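Local coordinates for eukaryotic translation initiation factor 4 gamma 5 (Trypanosoma cruzi, PDB 6OZU), which probably acts as a scaffold in translation initiation through its MIF4G domain, the domain that in other eIF4G proteins binds the helicase eIF4A, at residues V18-L23 and Y65-L69; G13-R17 and M26-L30; A102-A107 and W159-T164; R168-A172 and Q214-L220. All blocks are in the same frame, centred on the assembly; numbering follows the deposited sequence.

Contact 1. Residues V18-L23 and Y65-L69; sequences VGEGNL and YYVKL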
loop_
_atom_site.group_PDB
_atom_site.type_symbol
_atom_site.label_atom_id
_atom_site.label_comp_id
_atom_site.label_asym_id
_atom_site.label_seq_id
_atom_site.Cartn_x
_atom_site.Cartn_y
_atom_site.Cartn_z
ATOM N N VAL A 18 11.309 12.032 11.737
ATOM C CA VAL A 18 9.960 11.616 12.130
ATOM C C VAL A 18 9.960 10.259 12.901
ATOM O O VAL A 18 10.612 9.281 12.514
ATOM C CB VAL A 18 8.915 11.675 10.966
ATOM C CG1 VAL A 18 9.055 10.512 9.986
ATOM C CG2 VAL A 18 7.492 11.778 11.501
ATOM N N GLY A 19 9.235 10.288 14.017
ATOM C CA GLY A 19 9.001 9.186 14.944
ATOM C C GLY A 19 7.719 9.385 15.736
ATOM O O GLY A 19 7.021 10.394 15.554
ATOM N N GLU A 20 7.399 8.413 16.620
ATOM C CA GLU A 20 6.201 8.408 17.472
ATOM C C GLU A 20 6.072 9.694 18.322
ATOM O O GLU A 20 5.030 10.369 18.269
ATOM C CB GLU A 20 6.194 7.148 18.357
ATOM C CG GLU A 20 4.933 6.927 19.190
ATOM C CD GLU A 20 5.142 6.127 20.464
ATOM O OE1 GLU A 20 5.959 6.566 21.307
ATOM O OE2 GLU A 20 4.477 5.077 20.635
ATOM N N GLY A 21 7.155 10.037 19.022
ATOM C CA GLY A 21 7.233 11.196 19.899
ATOM C C GLY A 21 7.082 12.561 19.254
ATOM O O GLY A 21 6.398 13.420 19.822
ATOM N N ASN A 22 7.723 12.786 18.077
ATOM C CA ASN A 22 7.733 14.105 17.416
ATOM C C ASN A 22 6.864 14.257 16.150
ATOM O O ASN A 22 6.971 15.288 15.477
ATOM C CB ASN A 22 9.175 14.554 17.105
ATOM C CG ASN A 22 9.931 13.767 16.053
ATOM O OD1 ASN A 22 9.396 12.931 15.312
ATOM N ND2 ASN A 22 11.217 14.040 15.968
ATOM N N LEU A 23 5.989 13.282 15.855
ATOM C CA LEU A 23 5.082 13.348 14.711
ATOM C C LEU A 23 4.300 14.703 14.642
ATOM O O LEU A 23 4.302 15.305 13.562
ATOM C CB LEU A 23 4.150 12.116 14.671
ATOM C CG LEU A 23 3.120 12.038 13.540
ATOM C CD1 LEU A 23 3.777 11.872 12.169
ATOM C CD2 LEU A 23 2.153 10.921 13.787
ATOM N N TYR A 65 4.401 6.581 9.618
ATOM C CA TYR A 65 4.639 7.996 9.914
ATOM C C TYR A 65 4.751 8.826 8.649
ATOM O O TYR A 65 4.290 9.961 8.655
ATOM C CB TYR A 65 5.857 8.209 10.835
ATOM C CG TYR A 65 5.724 7.484 12.152
ATOM C CD1 TYR A 65 4.871 7.956 13.148
ATOM C CD2 TYR A 65 6.410 6.294 12.388
ATOM C CE1 TYR A 65 4.714 7.268 14.350
ATOM C CE2 TYR A 65 6.267 5.600 13.587
ATOM C CZ TYR A 65 5.423 6.094 14.570
ATOM O OH TYR A 65 5.270 5.408 15.747
ATOM N N TYR A 66 5.372 8.268 7.576
ATOM C CA TYR A 66 5.530 8.906 6.267
ATOM C C TYR A 66 4.154 9.108 5.679
ATOM O O TYR A 66 3.842 10.195 5.178
ATOM C CB TYR A 66 6.340 8.028 5.292
ATOM C CG TYR A 66 7.731 7.659 5.738
ATOM C CD1 TYR A 66 8.462 8.493 6.579
ATOM C CD2 TYR A 66 8.333 6.489 5.295
ATOM C CE1 TYR A 66 9.756 8.165 6.977
ATOM C CE2 TYR A 66 9.606 6.123 5.729
ATOM C CZ TYR A 66 10.323 6.975 6.554
ATOM O OH TYR A 66 11.589 6.632 6.959
ATOM N N VAL A 67 3.334 8.046 5.757
ATOM C CA VAL A 67 1.961 7.980 5.280
ATOM C C VAL A 67 1.079 8.963 6.091
ATOM O O VAL A 67 0.247 9.647 5.497
ATOM C CB VAL A 67 1.488 6.497 5.257
ATOM C CG1 VAL A 67 -0.007 6.376 5.130
ATOM C CG2 VAL A 67 2.157 5.726 4.126
ATOM N N LYS A 68 1.337 9.117 7.413
ATOM C CA LYS A 68 0.621 10.073 8.277
ATOM C C LYS A 68 0.964 11.544 7.959
ATOM O O LYS A 68 0.159 12.435 8.252
ATOM C CB LYS A 68 0.851 9.765 9.758
ATOM C CG LYS A 68 -0.043 8.653 10.280
ATOM C CD LYS A 68 0.273 8.299 11.726
ATOM C CE LYS A 68 -0.406 7.032 12.151
ATOM N NZ LYS A 68 0.113 5.856 11.420
ATOM N N LEU A 69 2.154 11.786 7.359
ATOM C CA LEU A 69 2.622 13.113 6.950
ATOM C C LEU A 69 1.901 13.522 5.672
ATOM O O LEU A 69 1.572 14.692 5.512
ATOM C CB LEU A 69 4.152 13.142 6.744
ATOM C CG LEU A 69 5.032 13.152 8.005
ATOM C CD1 LEU A 69 6.488 12.925 7.652
ATOM C CD2 LEU A 69 4.878 14.454 8.802
#
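The ring of Y65 has the backbone of G19 over one face, with G19 C 3.9 Å from Y65 CE1, while CD2 of L23 sits at its edge, close to the ring plane and 4.1 Å from Y65 CD1. In this part of the all-helical, HEAT-like MIF4G fold, the loop that turns helix 6-17 back into helix 23-31 lies against helix 63-76. Chi1 of Y65 (-58°) sets CG beside its own backbone N and carries the ring out along the loop to E20, whose CB comes 3.3 Å from the hydroxyl OH of Y65. V18 is the buried wedge: its branched CB sends CG1 to CE1 of the Y66 ring at 3.9 Å and CG2 toward CB of Y65, and CG2 also meets CD1 of L69 tip to tip. The hydroxyl of Y66 turns elsewhere, to K53. L23 crosses the aliphatic chain of K68 at about a right angle, an outer apolar contact that lets the lysine amine go on to H145. Within the loop, N22 holds the turn closed: its OD1 accepts a hydrogen bond from G19 N at 2.9 Å, with an angle of 135° at the hydrogen.

Contact 2. Residues G13-R17 and M26-L30; sequences GILGR and MKEEL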
loop_
_atom_site.group_PDB
_atom_site.type_symbol
_atom_site.label_atom_id
_atom_site.label_comp_id
_atom_site.label_asym_id
_atom_site.label_seq_id
_atom_site.Cartn_x
_atom_site.Cartn_y
_atom_site.Cartn_z
ATOM N N GLY A 13 14.717 15.800 5.357
ATOM C CA GLY A 13 15.002 16.113 6.753
ATOM C C GLY A 13 13.870 15.679 7.663
ATOM O O GLY A 13 14.095 14.896 8.581
ATOM N N ILE A 14 12.633 16.122 7.360
ATOM C CA ILE A 14 11.409 15.783 8.098
ATOM C C ILE A 14 11.210 14.259 8.180
ATOM O O ILE A 14 10.937 13.745 9.265
ATOM C CB ILE A 14 10.171 16.536 7.501
ATOM C CG1 ILE A 14 10.316 18.064 7.689
ATOM C CG2 ILE A 14 8.839 16.023 8.096
ATOM C CD1 ILE A 14 9.496 18.919 6.746
ATOM N N LEU A 15 11.373 13.540 7.044
ATOM C CA LEU A 15 11.216 12.074 6.960
ATOM C C LEU A 15 12.263 11.349 7.821
ATOM O O LEU A 15 11.993 10.280 8.374
ATOM C CB LEU A 15 11.279 11.579 5.500
ATOM C CG LEU A 15 10.191 12.062 4.532
ATOM C CD1 LEU A 15 10.607 11.837 3.104
ATOM C CD2 LEU A 15 8.858 11.395 4.797
ATOM N N GLY A 16 13.435 11.956 7.935
ATOM C CA GLY A 16 14.511 11.460 8.774
ATOM C C GLY A 16 14.149 11.538 10.248
ATOM O O GLY A 16 14.031 10.495 10.903
ATOM N N ARG A 17 13.917 12.776 10.776
ATOM C CA ARG A 17 13.577 12.999 12.193
ATOM C C ARG A 17 12.183 12.493 12.641
ATOM O O ARG A 17 11.932 12.486 13.839
ATOM C CB ARG A 17 13.765 14.469 12.659
ATOM C CG ARG A 17 13.620 15.572 11.631
ATOM C CD ARG A 17 14.167 16.903 12.136
ATOM N NE ARG A 17 13.759 18.028 11.282
ATOM C CZ ARG A 17 14.563 18.677 10.441
ATOM N NH1 ARG A 17 14.094 19.676 9.705
ATOM N NH2 ARG A 17 15.839 18.334 10.334
ATOM N N MET A 26 6.587 17.352 13.359
ATOM C CA MET A 26 6.919 17.030 11.971
ATOM C C MET A 26 5.798 17.434 11.009
ATOM O O MET A 26 6.072 17.944 9.914
ATOM C CB MET A 26 7.338 15.551 11.830
ATOM C CG MET A 26 8.663 15.227 12.532
ATOM S SD MET A 26 10.028 16.355 12.121
ATOM C CE MET A 26 10.126 17.348 13.632
ATOM N N LYS A 27 4.535 17.249 11.453
ATOM C CA LYS A 27 3.328 17.651 10.739
ATOM C C LYS A 27 3.321 19.173 10.602
ATOM O O LYS A 27 3.008 19.678 9.516
ATOM C CB LYS A 27 2.077 17.191 11.494
ATOM C CG LYS A 27 1.737 15.724 11.287
ATOM C CD LYS A 27 0.515 15.344 12.084
ATOM C CE LYS A 27 0.071 13.955 11.767
ATOM N NZ LYS A 27 -0.758 13.399 12.867
ATOM N N GLU A 28 3.681 19.909 11.687
ATOM C CA GLU A 28 3.689 21.371 11.614
ATOM C C GLU A 28 4.900 21.891 10.821
ATOM O O GLU A 28 4.760 22.921 10.160
ATOM C CB GLU A 28 3.515 22.063 12.984
ATOM C CG GLU A 28 4.599 21.824 14.022
ATOM C CD GLU A 28 4.192 22.120 15.455
ATOM O OE1 GLU A 28 5.001 22.740 16.187
ATOM O OE2 GLU A 28 3.070 21.728 15.852
ATOM N N GLU A 29 6.052 21.158 10.827
ATOM C CA GLU A 29 7.227 21.514 10.014
ATOM C C GLU A 29 6.917 21.396 8.506
ATOM O O GLU A 29 7.397 22.208 7.716
ATOM C CB GLU A 29 8.439 20.648 10.372
ATOM C CG GLU A 29 9.272 21.207 11.508
ATOM C CD GLU A 29 10.713 20.734 11.546
ATOM O OE1 GLU A 29 11.209 20.444 12.658
ATOM O OE2 GLU A 29 11.352 20.669 10.470
ATOM N N LEU A 30 6.104 20.386 8.123
ATOM C CA LEU A 30 5.687 20.131 6.748
ATOM C C LEU A 30 4.700 21.197 6.278
ATOM O O LEU A 30 4.880 21.724 5.177
ATOM C CB LEU A 30 5.108 18.714 6.607
ATOM C CG LEU A 30 4.715 18.231 5.199
ATOM C CD1 LEU A 30 5.934 18.016 4.310
ATOM C CD2 LEU A 30 3.952 16.938 5.285
#
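Apolar packing between I14 and the next helix makes the buried side of this contact. Its CG2 lies over the first turn of the partner, 3.8 Å from the carbonyl O of M26 and 4.1 Å from M26 CB, and CD1 reaches the backbone N of L30 at 3.9 Å. The beta-branched isoleucine thus spreads its two arms along the facing helix, one for each turn. Helices 6-17 and 23-31 form an antiparallel helical hairpin, the short segments 179° apart in direction with axes 10.1 Å from each other, and L69 of helix 63-76 packs on I14 from outside the pair. Sulfur packing comes next: M26, bent at its second torsion, brings SD to 3.7 Å from CG of R17, the two chains crossing at about a right angle. The ionic part is a salt bridge at the exposed rim. R17 NH1 donates to E29 OE2 at 3.0 Å and 163°, the oxygen lying in the guanidinium plane and using its syn lone pair, although carboxylate and guanidinium planes are 40° apart. With R17 exposed, water probably weakens this rim pair, while I14 and M26 bury the larger areas, so that apolar packing makes up more of the contact than charge.

Contact 3. Residues A102-A107 and W159-T164; sequences AEEAQA and WLLYGT. With SO4 (sulfate ion), chain G.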
loop_
_atom_site.group_PDB
_atom_site.type_symbol
_atom_site.label_atom_id
_atom_site.label_comp_id
_atom_site.label_asym_id
_atom_site.label_seq_id
_atom_site.Cartn_x
_atom_site.Cartn_y
_atom_site.Cartn_z
ATOM N N ALA A 102 5.795 -2.812 -9.264
ATOM C CA ALA A 102 5.679 -4.025 -8.467
ATOM C C ALA A 102 5.076 -5.172 -9.285
ATOM O O ALA A 102 5.631 -6.257 -9.249
ATOM C CB ALA A 102 4.884 -3.758 -7.206
ATOM N N GLU A 103 4.026 -4.913 -10.105
ATOM C CA GLU A 103 3.404 -5.917 -10.975
ATOM C C GLU A 103 4.386 -6.451 -12.030
ATOM O O GLU A 103 4.567 -7.664 -12.133
ATOM C CB GLU A 103 2.146 -5.350 -11.658
ATOM C CG GLU A 103 1.401 -6.381 -12.494
ATOM C CD GLU A 103 0.175 -5.896 -13.236
ATOM O OE1 GLU A 103 -0.167 -4.696 -13.123
ATOM O OE2 GLU A 103 -0.450 -6.724 -13.935
ATOM N N GLU A 104 5.004 -5.548 -12.804
ATOM C CA GLU A 104 5.978 -5.860 -13.851
ATOM C C GLU A 104 7.257 -6.534 -13.329
ATOM O O GLU A 104 7.823 -7.359 -14.046
ATOM C CB GLU A 104 6.304 -4.605 -14.691
ATOM C CG GLU A 104 6.974 -4.881 -16.034
ATOM C CD GLU A 104 6.357 -5.925 -16.951
ATOM O OE1 GLU A 104 5.114 -5.937 -17.114
ATOM O OE2 GLU A 104 7.128 -6.725 -17.525
ATOM N N ALA A 105 7.696 -6.205 -12.090
ATOM C CA ALA A 105 8.870 -6.801 -11.458
ATOM C C ALA A 105 8.599 -8.289 -11.176
ATOM O O ALA A 105 9.477 -9.121 -11.399
ATOM C CB ALA A 105 9.190 -6.062 -10.169
ATOM N N GLN A 106 7.361 -8.611 -10.736
ATOM C CA GLN A 106 6.846 -9.955 -10.476
ATOM C C GLN A 106 6.824 -10.756 -11.796
ATOM O O GLN A 106 7.320 -11.889 -11.829
ATOM C CB GLN A 106 5.429 -9.864 -9.868
ATOM C CG GLN A 106 4.817 -11.189 -9.441
ATOM C CD GLN A 106 5.544 -11.805 -8.261
ATOM O OE1 GLN A 106 5.728 -11.175 -7.200
ATOM N NE2 GLN A 106 5.974 -13.058 -8.421
ATOM N N ALA A 107 6.253 -10.155 -12.866
ATOM C CA ALA A 107 6.145 -10.719 -14.224
ATOM C C ALA A 107 7.520 -11.006 -14.824
ATOM O O ALA A 107 7.706 -12.060 -15.432
ATOM C CB ALA A 107 5.379 -9.769 -15.122
ATOM N N TRP A 159 -3.483 -9.747 -9.571
ATOM C CA TRP A 159 -2.248 -10.398 -10.015
ATOM C C TRP A 159 -1.531 -11.126 -8.892
ATOM O O TRP A 159 -0.900 -12.151 -9.134
ATOM C CB TRP A 159 -1.300 -9.458 -10.779
ATOM C CG TRP A 159 -0.799 -8.253 -10.035
ATOM C CD1 TRP A 159 -1.217 -6.961 -10.202
ATOM C CD2 TRP A 159 0.336 -8.201 -9.138
ATOM N NE1 TRP A 159 -0.438 -6.108 -9.445
ATOM C CE2 TRP A 159 0.502 -6.849 -8.756
ATOM C CE3 TRP A 159 1.245 -9.161 -8.648
ATOM C CZ2 TRP A 159 1.512 -6.445 -7.869
ATOM C CZ3 TRP A 159 2.236 -8.757 -7.764
ATOM C CH2 TRP A 159 2.365 -7.415 -7.389
ATOM N N LEU A 160 -1.658 -10.635 -7.655
ATOM C CA LEU A 160 -1.042 -11.262 -6.484
ATOM C C LEU A 160 -1.614 -12.656 -6.231
ATOM O O LEU A 160 -0.849 -13.571 -5.916
ATOM C CB LEU A 160 -1.232 -10.353 -5.266
ATOM C CG LEU A 160 -0.330 -10.575 -4.058
ATOM C CD1 LEU A 160 1.082 -10.040 -4.318
ATOM C CD2 LEU A 160 -0.910 -9.899 -2.842
ATOM N N LEU A 161 -2.957 -12.826 -6.398
ATOM C CA LEU A 161 -3.644 -14.095 -6.180
ATOM C C LEU A 161 -3.851 -14.928 -7.438
ATOM O O LEU A 161 -3.672 -16.143 -7.388
ATOM C CB LEU A 161 -4.999 -13.870 -5.491
ATOM C CG LEU A 161 -5.017 -13.199 -4.094
ATOM C CD1 LEU A 161 -6.450 -12.852 -3.709
ATOM C CD2 LEU A 161 -4.380 -14.096 -3.014
ATOM N N TYR A 162 -4.284 -14.298 -8.544
ATOM C CA TYR A 162 -4.558 -14.988 -9.811
ATOM C C TYR A 162 -3.387 -15.021 -10.783
ATOM O O TYR A 162 -3.500 -15.665 -11.821
ATOM C CB TYR A 162 -5.803 -14.411 -10.504
ATOM C CG TYR A 162 -7.104 -14.602 -9.745
ATOM C CD1 TYR A 162 -7.783 -15.814 -9.785
ATOM C CD2 TYR A 162 -7.694 -13.545 -9.055
ATOM C CE1 TYR A 162 -9.007 -15.979 -9.136
ATOM C CE2 TYR A 162 -8.908 -13.704 -8.388
ATOM C CZ TYR A 162 -9.563 -14.923 -8.436
ATOM O OH TYR A 162 -10.747 -15.102 -7.782
ATOM N N GLY A 163 -2.276 -14.368 -10.437
ATOM C CA GLY A 163 -1.097 -14.310 -11.285
ATOM C C GLY A 163 -1.098 -13.112 -12.210
ATOM O O GLY A 163 -2.157 -12.529 -12.488
ATOM N N THR A 164 0.089 -12.743 -12.701
ATOM C CA THR A 164 0.262 -11.607 -13.617
ATOM C C THR A 164 -0.469 -11.860 -14.956
ATOM O O THR A 164 -1.042 -10.926 -15.519
ATOM C CB THR A 164 1.753 -11.219 -13.752
ATOM O OG1 THR A 164 2.555 -12.395 -13.951
ATOM C CG2 THR A 164 2.265 -10.467 -12.515
HETATM S S SO4 G . 2.582 -15.620 -11.323
HETATM O O1 SO4 G . 1.603 -16.013 -12.347
HETATM O O2 SO4 G . 3.351 -14.464 -11.788
HETATM O O3 SO4 G . 1.903 -15.266 -10.069
HETATM O O4 SO4 G . 3.492 -16.740 -11.080
#
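E103 lies flat over the indole of W159, and this is where the two segments pack tightly. Its CG stands 3.6 Å from the centroid of the five-membered ring, only 12° off the ring normal, a CH-pi contact; CB comes to 3.5 Å from W159 NE1, and the carboxylate plane is 6° from that of the indole. The stack depends on the glutamate being extended, with CG anti to the backbone N (chi1 -176°), which lays the chain along the ring and sends the carboxylate past its rim to a salt bridge with R166. On the six-membered part, CG of Q106 approaches W159 CZ3 obliquely at 3.9 Å, and the carbonyl O of A102 meets W159 CH2 at the same distance. A broad, buried tryptophan suits this place because it fills the groove between helix 82-112 and the C-terminal end of helix 150-162, two helices of the MIF4G helical repeat stack; Q132 of helix 118-144 also touches the ring. The other side of the contact is looser. Beyond the helix end, G163 takes a positive phi, which suits glycine, and T164 swings toward A107. Its methyl CG2 rests 3.6 Å from the carbonyl O of E103, whereas OG1 stays 4.0 Å from A107 CB. That hydroxyl donates instead to a sulfate ion, probably from the crystallisation liquor, at 3.1 Å from T164 OG1 to sulfate O2.

Contact 4. Residues R168-A172 and Q214-L220; sequences RRFPA and QRRMQFL. With SO4 (sulfate ion), chain D; SO4 (sulfate ion), chain E; SO4 (sulfate ion), chain H; SO4 (sulfate ion), chain G.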
loop_
_atom_site.group_PDB
_atom_site.type_symbol
_atom_site.label_atom_id
_atom_site.label_comp_id
_atom_site.label_asym_id
_atom_site.label_seq_id
_atom_site.Cartn_x
_atom_site.Cartn_y
_atom_site.Cartn_z
ATOM N N ARG A 168 -3.893 -18.404 -12.874
ATOM C CA ARG A 168 -3.670 -19.277 -11.701
ATOM C C ARG A 168 -4.940 -19.795 -11.041
ATOM O O ARG A 168 -5.927 -19.067 -10.924
ATOM C CB ARG A 168 -2.800 -18.604 -10.629
ATOM C CG ARG A 168 -1.384 -18.268 -11.068
ATOM C CD ARG A 168 -0.528 -17.954 -9.861
ATOM N NE ARG A 168 -0.289 -19.157 -9.065
ATOM C CZ ARG A 168 0.892 -19.752 -8.937
ATOM N NH1 ARG A 168 1.967 -19.246 -9.532
ATOM N NH2 ARG A 168 1.013 -20.846 -8.196
ATOM N N ARG A 169 -4.893 -21.054 -10.582
ATOM C CA ARG A 169 -5.991 -21.697 -9.853
ATOM C C ARG A 169 -5.946 -21.227 -8.389
ATOM O O ARG A 169 -6.984 -20.930 -7.806
ATOM C CB ARG A 169 -5.878 -23.228 -9.931
ATOM C CG ARG A 169 -6.254 -23.799 -11.292
ATOM C CD ARG A 169 -6.243 -25.316 -11.308
ATOM N NE ARG A 169 -6.831 -25.851 -12.541
ATOM C CZ ARG A 169 -8.117 -26.157 -12.699
ATOM N NH1 ARG A 169 -8.553 -26.636 -13.858
ATOM N NH2 ARG A 169 -8.978 -25.987 -11.700
ATOM N N PHE A 170 -4.725 -21.085 -7.838
ATOM C CA PHE A 170 -4.440 -20.676 -6.471
ATOM C C PHE A 170 -3.113 -19.896 -6.423
ATOM O O PHE A 170 -2.215 -20.221 -7.203
ATOM C CB PHE A 170 -4.361 -21.938 -5.583
ATOM C CG PHE A 170 -4.476 -21.688 -4.104
ATOM C CD1 PHE A 170 -5.666 -21.229 -3.548
ATOM C CD2 PHE A 170 -3.406 -21.933 -3.259
ATOM C CE1 PHE A 170 -5.772 -20.995 -2.180
ATOM C CE2 PHE A 170 -3.521 -21.713 -1.882
ATOM C CZ PHE A 170 -4.705 -21.249 -1.351
ATOM N N PRO A 171 -2.959 -18.874 -5.532
ATOM C CA PRO A 171 -1.692 -18.114 -5.501
ATOM C C PRO A 171 -0.438 -18.895 -5.142
ATOM O O PRO A 171 -0.490 -19.920 -4.459
ATOM C CB PRO A 171 -1.951 -17.005 -4.473
ATOM C CG PRO A 171 -3.088 -17.475 -3.681
ATOM C CD PRO A 171 -3.925 -18.333 -4.553
ATOM N N ALA A 172 0.711 -18.366 -5.591
ATOM C CA ALA A 172 2.033 -18.912 -5.338
ATOM C C ALA A 172 2.339 -18.709 -3.861
ATOM O O ALA A 172 1.688 -17.882 -3.211
ATOM C CB ALA A 172 3.052 -18.190 -6.197
ATOM N N GLN A 214 -11.573 -21.005 -8.213
ATOM C CA GLN A 214 -11.689 -22.455 -8.124
ATOM C C GLN A 214 -11.950 -22.867 -6.652
ATOM O O GLN A 214 -12.264 -22.001 -5.833
ATOM C CB GLN A 214 -10.475 -23.155 -8.766
ATOM C CG GLN A 214 -10.352 -22.952 -10.280
ATOM C CD GLN A 214 -11.599 -23.365 -11.026
ATOM O OE1 GLN A 214 -12.378 -22.519 -11.490
ATOM N NE2 GLN A 214 -11.828 -24.673 -11.136
ATOM N N ARG A 215 -11.874 -24.176 -6.327
ATOM C CA ARG A 215 -12.174 -24.708 -4.991
ATOM C C ARG A 215 -11.313 -24.075 -3.882
ATOM O O ARG A 215 -11.882 -23.558 -2.913
ATOM C CB ARG A 215 -12.080 -26.264 -4.947
ATOM C CG ARG A 215 -12.895 -27.076 -5.966
ATOM C CD ARG A 215 -12.529 -28.540 -5.905
ATOM N NE ARG A 215 -11.480 -28.926 -6.862
ATOM C CZ ARG A 215 -11.101 -30.176 -7.110
ATOM N NH1 ARG A 215 -11.694 -31.191 -6.499
ATOM N NH2 ARG A 215 -10.129 -30.419 -7.979
ATOM N N ARG A 216 -9.960 -24.087 -4.027
ATOM C CA ARG A 216 -9.067 -23.540 -3.002
ATOM C C ARG A 216 -9.188 -22.028 -2.925
ATOM O O ARG A 216 -9.137 -21.476 -1.822
ATOM C CB ARG A 216 -7.602 -23.934 -3.229
ATOM C CG ARG A 216 -7.203 -25.371 -2.934
ATOM C CD ARG A 216 -5.856 -25.673 -3.580
ATOM N NE ARG A 216 -5.930 -25.484 -5.031
ATOM C CZ ARG A 216 -4.903 -25.454 -5.872
ATOM N NH1 ARG A 216 -3.658 -25.564 -5.420
ATOM N NH2 ARG A 216 -5.113 -25.312 -7.170
ATOM N N MET A 217 -9.387 -21.368 -4.092
ATOM C CA MET A 217 -9.519 -19.916 -4.217
ATOM C C MET A 217 -10.810 -19.392 -3.572
ATOM O O MET A 217 -10.809 -18.323 -2.950
ATOM C CB MET A 217 -9.393 -19.469 -5.682
ATOM C CG MET A 217 -9.112 -17.982 -5.833
ATOM S SD MET A 217 -7.523 -17.467 -5.121
ATOM C CE MET A 217 -6.661 -17.104 -6.577
ATOM N N GLN A 218 -11.906 -20.141 -3.723
ATOM C CA GLN A 218 -13.168 -19.779 -3.121
ATOM C C GLN A 218 -13.118 -20.004 -1.631
ATOM O O GLN A 218 -13.639 -19.174 -0.891
ATOM C CB GLN A 218 -14.304 -20.554 -3.750
ATOM C CG GLN A 218 -15.397 -19.617 -4.198
ATOM C CD GLN A 218 -16.683 -20.331 -4.435
ATOM O OE1 GLN A 218 -17.322 -20.787 -3.501
ATOM N NE2 GLN A 218 -17.086 -20.430 -5.691
ATOM N N PHE A 219 -12.463 -21.100 -1.176
ATOM C CA PHE A 219 -12.304 -21.376 0.252
ATOM C C PHE A 219 -11.450 -20.279 0.902
ATOM O O PHE A 219 -11.806 -19.793 1.973
ATOM C CB PHE A 219 -11.737 -22.791 0.516
ATOM C CG PHE A 219 -11.801 -23.204 1.971
ATOM C CD1 PHE A 219 -12.988 -23.671 2.532
ATOM C CD2 PHE A 219 -10.683 -23.087 2.795
ATOM C CE1 PHE A 219 -13.057 -24.007 3.895
ATOM C CE2 PHE A 219 -10.754 -23.437 4.157
ATOM C CZ PHE A 219 -11.940 -23.895 4.693
ATOM N N LEU A 220 -10.375 -19.848 0.221
ATOM C CA LEU A 220 -9.489 -18.790 0.695
ATOM C C LEU A 220 -10.235 -17.479 0.914
ATOM O O LEU A 220 -10.174 -16.932 2.015
ATOM C CB LEU A 220 -8.310 -18.580 -0.261
ATOM C CG LEU A 220 -7.295 -17.513 0.166
ATOM C CD1 LEU A 220 -6.021 -18.129 0.568
ATOM C CD2 LEU A 220 -7.056 -16.537 -0.917
HETATM S S SO4 D . -8.711 -26.440 -7.600
HETATM O O1 SO4 D . -7.609 -26.310 -8.560
HETATM O O2 SO4 D . -10.014 -26.356 -8.277
HETATM O O3 SO4 D . -8.569 -25.373 -6.601
HETATM O O4 SO4 D . -8.607 -27.745 -6.958
HETATM S S SO4 E . -1.920 -23.923 -9.443
HETATM O O1 SO4 E . -0.766 -24.049 -10.332
HETATM O O2 SO4 E . -2.454 -22.568 -9.606
HETATM O O3 SO4 E . -2.932 -24.931 -9.779
HETATM O O4 SO4 E . -1.513 -24.146 -8.050
HETATM S S SO4 H . 4.862 -21.665 -9.109
HETATM O O1 SO4 H . 5.608 -21.085 -7.989
HETATM O O2 SO4 H . 4.672 -20.649 -10.151
HETATM O O3 SO4 H . 3.562 -22.140 -8.626
HETATM O O4 SO4 H . 5.610 -22.795 -9.661
HETATM S S SO4 G . 2.582 -15.620 -11.323
HETATM O O1 SO4 G . 1.603 -16.013 -12.347
HETATM O O2 SO4 G . 3.351 -14.464 -11.788
HETATM O O3 SO4 G . 1.903 -15.266 -10.069
HETATM O O4 SO4 G . 3.492 -16.740 -11.080
HETATM O O HOH W 1 -8.437 -22.662 -6.387
HETATM O O HOH W 2 -9.274 -19.717 -9.101
#
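Chi1 of F170 (-163°) sets its ring beside its own carbonyl carbon and against R216, and the bend of R216 at chi3 (-60°) turns its guanidinium over F170 CB. CB of F170 sits over the centre of that guanidinium, 3.6 Å from R216 CZ, and the planes of the F170 ring and the R216 guanidinium are 20° apart. CD of R216 lies over one face of the ring and CD of P171 over the other, so the aromatic is held between a proline and the aliphatic part of an arginine. Further along the helix, L220 CD1 touches F170 CZ at 3.9 Å, and M217 puts its methyl CE 3.6 Å from P171 CD. The loop between helices 150-162 and 173-186 is thereby closed onto the first turns of the last helix of the MIF4G fold, and L176 of helix 173-186 also packs on F170. Around this apolar patch lies a basic surface that gathers sulfate ions, probably from the crystallisation liquor. One, at the start of helix 215-235, accepts from R216 N, NE and NH2 and from R215 NE, the bond from R216 N to sulfate O3 being 3.2 Å long and nearly straight. R168 NE donates to the carbonyl O of F170 at 2.9 Å, which fixes the guanidinium for another sulfate: R168 NH2 reaches its O3 at 2.9 Å. A water bridges R169 O and M217 N.

Contacts 1 and 2 share one end of the domain: their centres are 8 Å apart, their segments alternate along the chain, and both use the hairpin of helices 6-17 and 23-31. The hydrogen bond from N22 to R17 ties them together. Contact 2 is the more buried, with a lone salt bridge at its rim, whereas contact 1 seats the hairpin loop through aromatic and aliphatic groups. Contacts 3 and 4 lie on the opposite side of the chain's centre, 15 Å apart between centres; a backbone hydrogen bond joins Y162 to R168, and they share a sulfate. Contact 3 keeps a buried indole at its heart, while contact 4 ends at an exposed, arginine-rich surface.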